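Side-chain contacts in adenosine 5'-monophosphoramidase HNT1 (Candida albicans, PDB 6IQ1), which probably hydrolyses adenosine 5'-monophosphoramidates to AMP, working as a homodimer of the histidine triad family: residues Pro46-Ala51 against Asp58-Asp63; Cys10-Gly15 against Tyr29-Ile34; Leu75-Asn80 against Glu86-Leu91. All coordinates share one frame; numbering follows the deposited sequence.

Contact 1: residues Pro46-Ala51 against Asp58-Asp63. With ZN (zinc ion), chain H.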
loop_
_atom_site.group_PDB
_atom_site.type_symbol
_atom_site.label_atom_id
_atom_site.label_comp_id
_atom_site.label_asym_id
_atom_site.label_seq_id
_atom_site.Cartn_x
_atom_site.Cartn_y
_atom_site.Cartn_z
ATOM N N PRO D 46 7.354 -9.283 3.740
ATOM C CA PRO D 46 8.656 -9.788 3.306
ATOM C C PRO D 46 9.251 -10.671 4.395
ATOM O O PRO D 46 8.990 -10.482 5.584
ATOM C CB PRO D 46 9.479 -8.513 3.102
ATOM C CG PRO D 46 8.884 -7.537 4.067
ATOM C CD PRO D 46 7.400 -7.858 4.123
ATOM N N LYS D 47 10.052 -11.658 3.979
ATOM C CA LYS D 47 10.688 -12.539 4.957
ATOM C C LYS D 47 11.853 -11.849 5.653
ATOM O O LYS D 47 12.129 -12.124 6.828
ATOM C CB LYS D 47 11.143 -13.826 4.290
ATOM C CG LYS D 47 10.025 -14.850 4.134
ATOM C CD LYS D 47 10.324 -15.809 2.972
ATOM C CE LYS D 47 9.327 -16.957 2.928
ATOM N NZ LYS D 47 9.849 -18.120 2.140
ATOM N N HIS D 48 12.524 -10.950 4.951
ATOM C CA HIS D 48 13.534 -10.082 5.536
ATOM C C HIS D 48 12.925 -9.192 6.616
ATOM O O HIS D 48 11.901 -8.533 6.389
ATOM C CB HIS D 48 14.126 -9.235 4.409
ATOM C CG HIS D 48 15.312 -8.419 4.802
ATOM N ND1 HIS D 48 15.202 -7.232 5.495
ATOM C CD2 HIS D 48 16.629 -8.591 4.552
ATOM C CE1 HIS D 48 16.405 -6.724 5.684
ATOM N NE2 HIS D 48 17.288 -7.530 5.121
ATOM N N HIS D 49 13.563 -9.139 7.787
ATOM C CA HIS D 49 13.024 -8.331 8.883
ATOM C C HIS D 49 13.454 -6.876 8.726
ATOM O O HIS D 49 14.620 -6.536 8.945
ATOM C CB HIS D 49 13.468 -8.859 10.245
ATOM C CG HIS D 49 12.992 -8.016 11.388
ATOM N ND1 HIS D 49 11.839 -8.298 12.091
ATOM C CD2 HIS D 49 13.483 -6.871 11.920
ATOM C CE1 HIS D 49 11.647 -7.374 13.016
ATOM N NE2 HIS D 49 12.633 -6.497 12.934
ATOM N N GLY D 50 12.511 -6.011 8.382
ATOM C CA GLY D 50 12.716 -4.577 8.499
ATOM C C GLY D 50 11.507 -3.932 9.143
ATOM O O GLY D 50 10.372 -4.372 8.965
ATOM N N ALA D 51 11.757 -2.880 9.911
ATOM C CA ALA D 51 10.629 -2.283 10.613
ATOM C C ALA D 51 9.783 -1.430 9.676
ATOM O O ALA D 51 8.552 -1.518 9.702
ATOM C CB ALA D 51 11.119 -1.467 11.810
ATOM N N ASP D 58 15.352 -3.990 -2.071
ATOM C CA ASP D 58 14.576 -3.819 -3.294
ATOM C C ASP D 58 13.986 -5.136 -3.786
ATOM O O ASP D 58 12.833 -5.182 -4.232
ATOM C CB ASP D 58 15.446 -3.186 -4.380
ATOM C CG ASP D 58 15.508 -1.662 -4.270
ATOM O OD1 ASP D 58 14.798 -1.088 -3.423
ATOM O OD2 ASP D 58 16.257 -1.028 -5.044
ATOM N N ASP D 59 14.744 -6.227 -3.696
ATOM C CA ASP D 59 14.242 -7.481 -4.256
ATOM C C ASP D 59 13.093 -8.064 -3.432
ATOM O O ASP D 59 12.254 -8.784 -3.982
ATOM C CB ASP D 59 15.375 -8.504 -4.417
ATOM C CG ASP D 59 16.039 -8.873 -3.092
ATOM O OD1 ASP D 59 16.453 -7.977 -2.320
ATOM O OD2 ASP D 59 16.137 -10.086 -2.815
ATOM N N TYR D 60 13.007 -7.761 -2.141
ATOM C CA TYR D 60 11.804 -8.159 -1.426
ATOM C C TYR D 60 10.609 -7.262 -1.764
ATOM O O TYR D 60 9.468 -7.745 -1.822
ATOM C CB TYR D 60 12.069 -8.158 0.073
ATOM C CG TYR D 60 12.923 -9.319 0.501
ATOM C CD1 TYR D 60 14.312 -9.266 0.386
ATOM C CD2 TYR D 60 12.343 -10.468 1.020
ATOM C CE1 TYR D 60 15.093 -10.314 0.760
ATOM C CE2 TYR D 60 13.114 -11.529 1.411
ATOM C CZ TYR D 60 14.489 -11.452 1.275
ATOM O OH TYR D 60 15.252 -12.530 1.654
ATOM N N LEU D 61 10.845 -5.963 -1.983
ATOM C CA LEU D 61 9.753 -5.068 -2.339
ATOM C C LEU D 61 9.148 -5.452 -3.677
ATOM O O LEU D 61 7.932 -5.354 -3.861
ATOM C CB LEU D 61 10.243 -3.626 -2.379
ATOM C CG LEU D 61 10.629 -2.999 -1.042
ATOM C CD1 LEU D 61 10.993 -1.542 -1.226
ATOM C CD2 LEU D 61 9.534 -3.163 -0.013
ATOM N N SER D 62 9.980 -5.908 -4.622
ATOM C CA SER D 62 9.488 -6.202 -5.964
ATOM C C SER D 62 8.514 -7.368 -5.968
ATOM O O SER D 62 7.651 -7.453 -6.850
ATOM C CB SER D 62 10.655 -6.507 -6.899
ATOM O OG SER D 62 11.317 -5.311 -7.262
ATOM N N ASP D 63 8.626 -8.269 -4.996
ATOM C CA ASP D 63 7.821 -9.476 -4.982
ATOM C C ASP D 63 6.477 -9.299 -4.272
ATOM O O ASP D 63 5.565 -10.111 -4.481
ATOM C CB ASP D 63 8.636 -10.603 -4.337
ATOM C CG ASP D 63 7.903 -11.908 -4.312
ATOM O OD1 ASP D 63 7.543 -12.419 -5.388
ATOM O OD2 ASP D 63 7.672 -12.426 -3.205
HETATM ZN ZN ZN H . 10.380 -9.670 12.001
#
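The central contact between Pro46-Ala51 and the start of helix 58-74 is of CH-pi kind: CB of His48 stands 3.7 Å from the centroid of the Tyr60 ring and only 5° off its normal, so it sits squarely over the middle of one face. Backbone joins in on the same ring, with His48 N 3.6 Å from Tyr60 CE2. His48 holds its CG anti to its own backbone N (chi1 -172°), which turns the imidazole outward from the phenol, leaving CB over the face; the two planes meet at 53° with centroids 5.6 Å apart, an oblique pair.

Apolar packing extends this toward the helix. Pro46 CB lies 4.0 Å from Tyr60 CB, covering the root of the tyrosine, while Lys47 meets the ring with its backbone N, 3.9 Å from Tyr60 CD2, and with CB, 4.2 Å from Tyr60 CE2. Its extended chain then leads away, and Lys47 NZ bonds Thr25 O and makes a salt bridge with Glu24. Tyr60 has a cationic partner of its own, Lys27, in a cation-pi contact.

Metal coordination is the third kind. His49 takes no part in the packing on the helix but binds the zinc ion through ND1 at 2.0 Å, alongside Cys7, Cys10 and His104. The carbonyl O of Pro46 bonds NE2 of His104, a second-shell link that would fix the rotation of that ligand ring. Tyr60 thus backs the loop that carries one ligand of a Cys2His2 zinc site, built here into the HIT domain of a histidine triad protein.

Contact 2: residues Cys10-Gly15 against Tyr29-Ile34. With ZN (zinc ion), chain H.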
loop_
_atom_site.group_PDB
_atom_site.type_symbol
_atom_site.label_atom_id
_atom_site.label_comp_id
_atom_site.label_asym_id
_atom_site.label_seq_id
_atom_site.Cartn_x
_atom_site.Cartn_y
_atom_site.Cartn_z
ATOM N N CYS D 10 8.499 -12.629 12.345
ATOM C CA CYS D 10 9.598 -13.572 12.129
ATOM C C CYS D 10 9.268 -14.961 12.684
ATOM O O CYS D 10 9.475 -15.974 12.007
ATOM C CB CYS D 10 10.880 -13.035 12.755
ATOM S SG CYS D 10 11.686 -11.756 11.780
ATOM N N LYS D 11 8.756 -15.033 13.922
ATOM C CA LYS D 11 8.391 -16.333 14.482
ATOM C C LYS D 11 7.309 -17.006 13.642
ATOM O O LYS D 11 7.338 -18.228 13.446
ATOM C CB LYS D 11 7.907 -16.185 15.926
ATOM C CG LYS D 11 8.977 -15.937 16.985
ATOM C CD LYS D 11 8.324 -15.314 18.235
ATOM C CE LYS D 11 9.313 -15.062 19.366
ATOM N NZ LYS D 11 8.876 -13.897 20.200
ATOM N N ILE D 12 6.336 -16.231 13.146
ATOM C CA ILE D 12 5.277 -16.801 12.315
ATOM C C ILE D 12 5.858 -17.379 11.026
ATOM O O ILE D 12 5.462 -18.470 10.586
ATOM C CB ILE D 12 4.196 -15.746 12.018
ATOM C CG1 ILE D 12 3.170 -15.660 13.150
ATOM C CG2 ILE D 12 3.479 -16.056 10.703
ATOM C CD1 ILE D 12 2.233 -14.439 13.045
ATOM N N ILE D 13 6.800 -16.655 10.397
ATOM C CA ILE D 13 7.471 -17.164 9.197
ATOM C C ILE D 13 8.157 -18.498 9.495
ATOM O O ILE D 13 7.965 -19.486 8.779
ATOM C CB ILE D 13 8.463 -16.116 8.648
ATOM C CG1 ILE D 13 7.739 -14.945 7.986
ATOM C CG2 ILE D 13 9.384 -16.712 7.621
ATOM C CD1 ILE D 13 8.647 -13.783 7.712
ATOM N N LYS D 14 8.943 -18.556 10.575
ATOM C CA LYS D 14 9.591 -19.806 10.975
ATOM C C LYS D 14 8.610 -20.872 11.462
ATOM O O LYS D 14 9.014 -22.022 11.631
ATOM C CB LYS D 14 10.636 -19.540 12.062
ATOM C CG LYS D 14 11.859 -18.781 11.562
ATOM C CD LYS D 14 12.541 -17.975 12.663
ATOM C CE LYS D 14 13.558 -18.824 13.405
ATOM N NZ LYS D 14 14.183 -18.100 14.548
ATOM N N GLY D 15 7.342 -20.540 11.683
ATOM C CA GLY D 15 6.391 -21.542 12.129
ATOM C C GLY D 15 6.407 -21.810 13.614
ATOM O O GLY D 15 5.797 -22.789 14.062
ATOM N N TYR D 29 5.667 -13.921 2.509
ATOM C CA TYR D 29 4.813 -14.785 3.325
ATOM C C TYR D 29 3.481 -14.100 3.625
ATOM O O TYR D 29 3.454 -12.950 4.094
ATOM C CB TYR D 29 5.515 -15.165 4.637
ATOM C CG TYR D 29 4.785 -16.223 5.430
ATOM C CD1 TYR D 29 3.722 -15.886 6.267
ATOM C CD2 TYR D 29 5.151 -17.552 5.345
ATOM C CE1 TYR D 29 3.044 -16.840 6.981
ATOM C CE2 TYR D 29 4.483 -18.525 6.076
ATOM C CZ TYR D 29 3.430 -18.163 6.887
ATOM O OH TYR D 29 2.751 -19.124 7.602
ATOM N N SER D 30 2.377 -14.806 3.399
ATOM C CA SER D 30 1.073 -14.202 3.635
ATOM C C SER D 30 0.141 -15.152 4.386
ATOM O O SER D 30 0.239 -16.375 4.275
ATOM C CB SER D 30 0.438 -13.729 2.310
ATOM O OG SER D 30 0.246 -14.803 1.420
ATOM N N PHE D 31 -0.781 -14.561 5.143
ATOM C CA PHE D 31 -1.619 -15.278 6.091
ATOM C C PHE D 31 -2.765 -14.373 6.525
ATOM O O PHE D 31 -2.700 -13.147 6.390
ATOM C CB PHE D 31 -0.811 -15.758 7.312
ATOM C CG PHE D 31 -0.102 -14.654 8.059
ATOM C CD1 PHE D 31 1.061 -14.077 7.555
ATOM C CD2 PHE D 31 -0.578 -14.209 9.274
ATOM C CE1 PHE D 31 1.722 -13.060 8.248
ATOM C CE2 PHE D 31 0.079 -13.195 9.984
ATOM C CZ PHE D 31 1.225 -12.615 9.471
ATOM N N LEU D 32 -3.819 -15.008 7.048
ATOM C CA LEU D 32 -5.011 -14.306 7.513
ATOM C C LEU D 32 -4.717 -13.430 8.725
ATOM O O LEU D 32 -3.957 -13.808 9.626
ATOM C CB LEU D 32 -6.096 -15.308 7.888
ATOM C CG LEU D 32 -6.898 -15.958 6.764
ATOM C CD1 LEU D 32 -7.843 -17.027 7.333
ATOM C CD2 LEU D 32 -7.675 -14.915 5.958
ATOM N N ASP D 33 -5.339 -12.254 8.755
ATOM C CA ASP D 33 -5.292 -11.429 9.951
ATOM C C ASP D 33 -6.264 -12.028 10.960
ATOM O O ASP D 33 -7.458 -12.152 10.671
ATOM C CB ASP D 33 -5.645 -9.975 9.626
ATOM C CG ASP D 33 -5.306 -9.017 10.764
ATOM O OD1 ASP D 33 -5.743 -9.272 11.905
ATOM O OD2 ASP D 33 -4.584 -8.027 10.528
ATOM N N ILE D 34 -5.758 -12.431 12.131
ATOM C CA ILE D 34 -6.634 -13.073 13.110
ATOM C C ILE D 34 -7.403 -12.081 13.975
ATOM O O ILE D 34 -8.231 -12.506 14.794
ATOM C CB ILE D 34 -5.840 -14.056 13.988
ATOM C CG1 ILE D 34 -4.945 -13.299 14.973
ATOM C CG2 ILE D 34 -5.049 -14.992 13.110
ATOM C CD1 ILE D 34 -4.285 -14.204 16.001
HETATM ZN ZN ZN H . 10.380 -9.670 12.001
#
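The carbonyl O of Ile12, whose side chain packs on Tyr29 and Phe31, accepts Gly15 N at 3.0 Å; Gly15 has positive phi and the helix end makes two bonds back into its last turn, a Schellman motif. In the HIT fold that helix lies across strand 29-32 of the antiparallel sheet, the short axes crossing at 97° and 9.8 Å apart.

The interface is apolar. Ile12 drives in with both branches. CG2, anti to the backbone N, comes 3.8 Å from Tyr29 CE1 and stands 4.2 Å from the Phe31 ring centroid, 10° off the normal. CD1, ending the other branch, lies 3.9 Å from Phe31 CE2. Phe31 CG, between backbone N and carbonyl carbon (chi1 57°), presents one ring face to Ile12. Both rings cross Ile12 at about a right angle and meet each other, Phe31 CD1 at the edge of Tyr29. Ile13 runs in the opposite direction to Tyr29, CG1 lying 4.0 Å from Tyr29 CB, and also packs on Ile45 of the next strand. Tyr29 OH is held by Ser19 OG.

The other end of the helix segment is fixed by metal: Cys10 SG binds the zinc ion at 2.5 Å.

Contact 3: residues Leu75-Asn80 against Glu86-Leu91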
loop_
_atom_site.group_PDB
_atom_site.type_symbol
_atom_site.label_atom_id
_atom_site.label_comp_id
_atom_site.label_asym_id
_atom_site.label_seq_id
_atom_site.Cartn_x
_atom_site.Cartn_y
_atom_site.Cartn_z
ATOM N N LEU D 75 -9.112 -14.369 -3.406
ATOM C CA LEU D 75 -10.276 -13.792 -2.743
ATOM C C LEU D 75 -11.407 -13.440 -3.706
ATOM O O LEU D 75 -12.438 -12.942 -3.254
ATOM C CB LEU D 75 -9.868 -12.538 -1.971
ATOM C CG LEU D 75 -9.247 -12.616 -0.582
ATOM C CD1 LEU D 75 -7.997 -13.492 -0.546
ATOM C CD2 LEU D 75 -8.921 -11.226 -0.132
ATOM N N LYS D 76 -11.225 -13.645 -5.011
ATOM C CA LYS D 76 -12.203 -13.380 -6.070
ATOM C C LYS D 76 -12.479 -11.895 -6.278
ATOM O O LYS D 76 -13.365 -11.546 -7.080
ATOM C CB LYS D 76 -13.529 -14.114 -5.824
ATOM C CG LYS D 76 -13.526 -15.611 -6.197
ATOM C CD LYS D 76 -14.903 -16.234 -5.942
ATOM C CE LYS D 76 -15.266 -17.276 -6.993
ATOM N NZ LYS D 76 -14.804 -18.643 -6.608
ATOM N N LEU D 77 -11.745 -11.012 -5.583
ATOM C CA LEU D 77 -11.823 -9.576 -5.834
ATOM C C LEU D 77 -11.501 -9.212 -7.281
ATOM O O LEU D 77 -11.890 -8.130 -7.737
ATOM C CB LEU D 77 -10.854 -8.829 -4.919
ATOM C CG LEU D 77 -11.070 -8.883 -3.400
ATOM C CD1 LEU D 77 -9.875 -8.322 -2.630
ATOM C CD2 LEU D 77 -12.330 -8.126 -3.041
ATOM N N ASP D 78 -10.791 -10.073 -8.016
ATOM C CA ASP D 78 -10.411 -9.689 -9.370
ATOM C C ASP D 78 -11.575 -9.767 -10.341
ATOM O O ASP D 78 -11.410 -9.388 -11.504
ATOM C CB ASP D 78 -9.244 -10.548 -9.880
ATOM C CG ASP D 78 -9.634 -11.986 -10.153
ATOM O OD1 ASP D 78 -10.454 -12.554 -9.409
ATOM O OD2 ASP D 78 -9.106 -12.561 -11.124
ATOM N N GLU D 79 -12.740 -10.230 -9.891
ATOM C CA GLU D 79 -13.870 -10.448 -10.780
ATOM C C GLU D 79 -14.686 -9.184 -11.005
ATOM O O GLU D 79 -15.480 -9.139 -11.950
ATOM C CB GLU D 79 -14.753 -11.578 -10.224
ATOM C CG GLU D 79 -14.003 -12.925 -10.128
ATOM C CD GLU D 79 -14.903 -14.139 -9.894
ATOM O OE1 GLU D 79 -16.137 -13.981 -9.773
ATOM O OE2 GLU D 79 -14.362 -15.263 -9.830
ATOM N N ASN D 80 -14.486 -8.152 -10.184
ATOM C CA ASN D 80 -15.190 -6.884 -10.318
ATOM C C ASN D 80 -14.259 -5.876 -10.991
ATOM O O ASN D 80 -13.438 -5.227 -10.338
ATOM C CB ASN D 80 -15.671 -6.385 -8.963
ATOM C CG ASN D 80 -16.339 -5.031 -9.053
ATOM O OD1 ASN D 80 -16.753 -4.596 -10.133
ATOM N ND2 ASN D 80 -16.441 -4.347 -7.918
ATOM N N GLU D 86 -18.252 -3.868 -4.662
ATOM C CA GLU D 86 -17.322 -3.928 -3.554
ATOM C C GLU D 86 -15.903 -3.688 -4.087
ATOM O O GLU D 86 -15.609 -3.904 -5.271
ATOM C CB GLU D 86 -17.501 -5.259 -2.830
ATOM C CG GLU D 86 -16.391 -5.698 -1.991
ATOM C CD GLU D 86 -16.246 -7.228 -2.061
ATOM O OE1 GLU D 86 -16.172 -7.839 -3.155
ATOM O OE2 GLU D 86 -16.060 -7.803 -1.027
ATOM N N GLY D 87 -15.041 -3.180 -3.211
ATOM C CA GLY D 87 -13.675 -2.857 -3.554
ATOM C C GLY D 87 -12.683 -3.383 -2.537
ATOM O O GLY D 87 -12.974 -4.370 -1.847
ATOM N N TYR D 88 -11.510 -2.748 -2.444
ATOM C CA TYR D 88 -10.476 -3.179 -1.509
ATOM C C TYR D 88 -9.373 -2.127 -1.406
ATOM O O TYR D 88 -9.193 -1.282 -2.294
ATOM C CB TYR D 88 -9.884 -4.553 -1.885
ATOM C CG TYR D 88 -9.245 -4.697 -3.258
ATOM C CD1 TYR D 88 -10.011 -5.032 -4.373
ATOM C CD2 TYR D 88 -7.871 -4.559 -3.425
ATOM C CE1 TYR D 88 -9.434 -5.190 -5.623
ATOM C CE2 TYR D 88 -7.276 -4.737 -4.667
ATOM C CZ TYR D 88 -8.061 -5.048 -5.766
ATOM O OH TYR D 88 -7.477 -5.196 -7.007
ATOM N N ASN D 89 -8.642 -2.197 -0.291
ATOM C CA ASN D 89 -7.545 -1.292 0.015
ATOM C C ASN D 89 -6.252 -2.069 0.257
ATOM O O ASN D 89 -6.265 -3.169 0.825
ATOM C CB ASN D 89 -7.876 -0.442 1.236
ATOM C CG ASN D 89 -9.009 0.523 0.969
ATOM O OD1 ASN D 89 -10.170 0.236 1.286
ATOM N ND2 ASN D 89 -8.681 1.682 0.366
ATOM N N VAL D 90 -5.135 -1.492 -0.177
ATOM C CA VAL D 90 -3.809 -1.970 0.194
ATOM C C VAL D 90 -3.201 -0.905 1.097
ATOM O O VAL D 90 -3.073 0.257 0.693
ATOM C CB VAL D 90 -2.939 -2.256 -1.043
ATOM C CG1 VAL D 90 -1.606 -2.939 -0.649
ATOM C CG2 VAL D 90 -3.702 -3.146 -2.020
ATOM N N LEU D 91 -2.873 -1.282 2.337
ATOM C CA LEU D 91 -2.350 -0.334 3.314
ATOM C C LEU D 91 -1.046 -0.845 3.922
ATOM O O LEU D 91 -0.912 -2.037 4.222
ATOM C CB LEU D 91 -3.363 -0.083 4.424
ATOM C CG LEU D 91 -2.950 0.906 5.519
ATOM C CD1 LEU D 91 -2.682 2.258 4.905
ATOM C CD2 LEU D 91 -4.036 0.995 6.600
HETATM O O HOH W 1 -12.939 -5.557 -6.679
#
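Leu77 and Tyr88 form the tightly packed half of this contact, where the turn after helix 58-74 folds back on strand 87-91 of the antiparallel sheet in the HIT fold. Leu77 CD1 lies 3.7 Å from Tyr88 CD1 and 4.1 Å from the ring centroid, 30° off the normal: an off-centre CH-pi contact. Tyr88 places CG between its backbone N and carbonyl carbon (chi1 58°), bringing the ring against the leucine, and Leu77 CB also reaches it, 3.9 Å from Tyr88 CD1. This buried patch sits at the dimer interface: Tyr88 OH bonds His54 ND1 of the second subunit, whose strand pairs antiparallel with Tyr88-Leu91 and carries the sheet across.

Toward Glu86 the packing is looser and polar. Its bent chain crosses Leu77 at about a right angle, OE1 coming only to 3.9 Å of Leu77 CD2, and Glu86 is partly exposed. What holds this side is a side chain-to-backbone bond: Asn80 ND2 donates to Glu86 O at 2.8 Å. The donor lies in the carbonyl plane and the acceptor close to the plane of the asparagine amide, though the N-H...O angle of 132° is well bent. That amide is held further by Glu84 O at ND2 and Thr82 OG1 at OD1. A water donates to Leu77 O at 3.0 Å and, more weakly, to Glu86 O, with its oxygen in the plane of the Tyr88 ring, at its edge.

Overall arrangement
Along the chain the order is contact 2, contact 1, contact 3, each closing before the next opens. Contacts 1 and 2 are neighbours, centres about 14 Å apart, and touch: Ile13 CD1 lies 3.6 Å from Lys47 CA. Contact 3 stands apart, its centre about 23 Å from that of contact 1, across the centre of the chain, and about 21 Å from that of contact 2. Helix 58-74 bridges the gap, starting in contact 1 and ending just before 75-80. Contacts 2 and 3 reach the same sheet, the latter at 87-94, its outermost strand within this chain. The zinc ion ties contacts 1 and 2 together; all three contacts touch the second subunit, contact 3 by strand pairing.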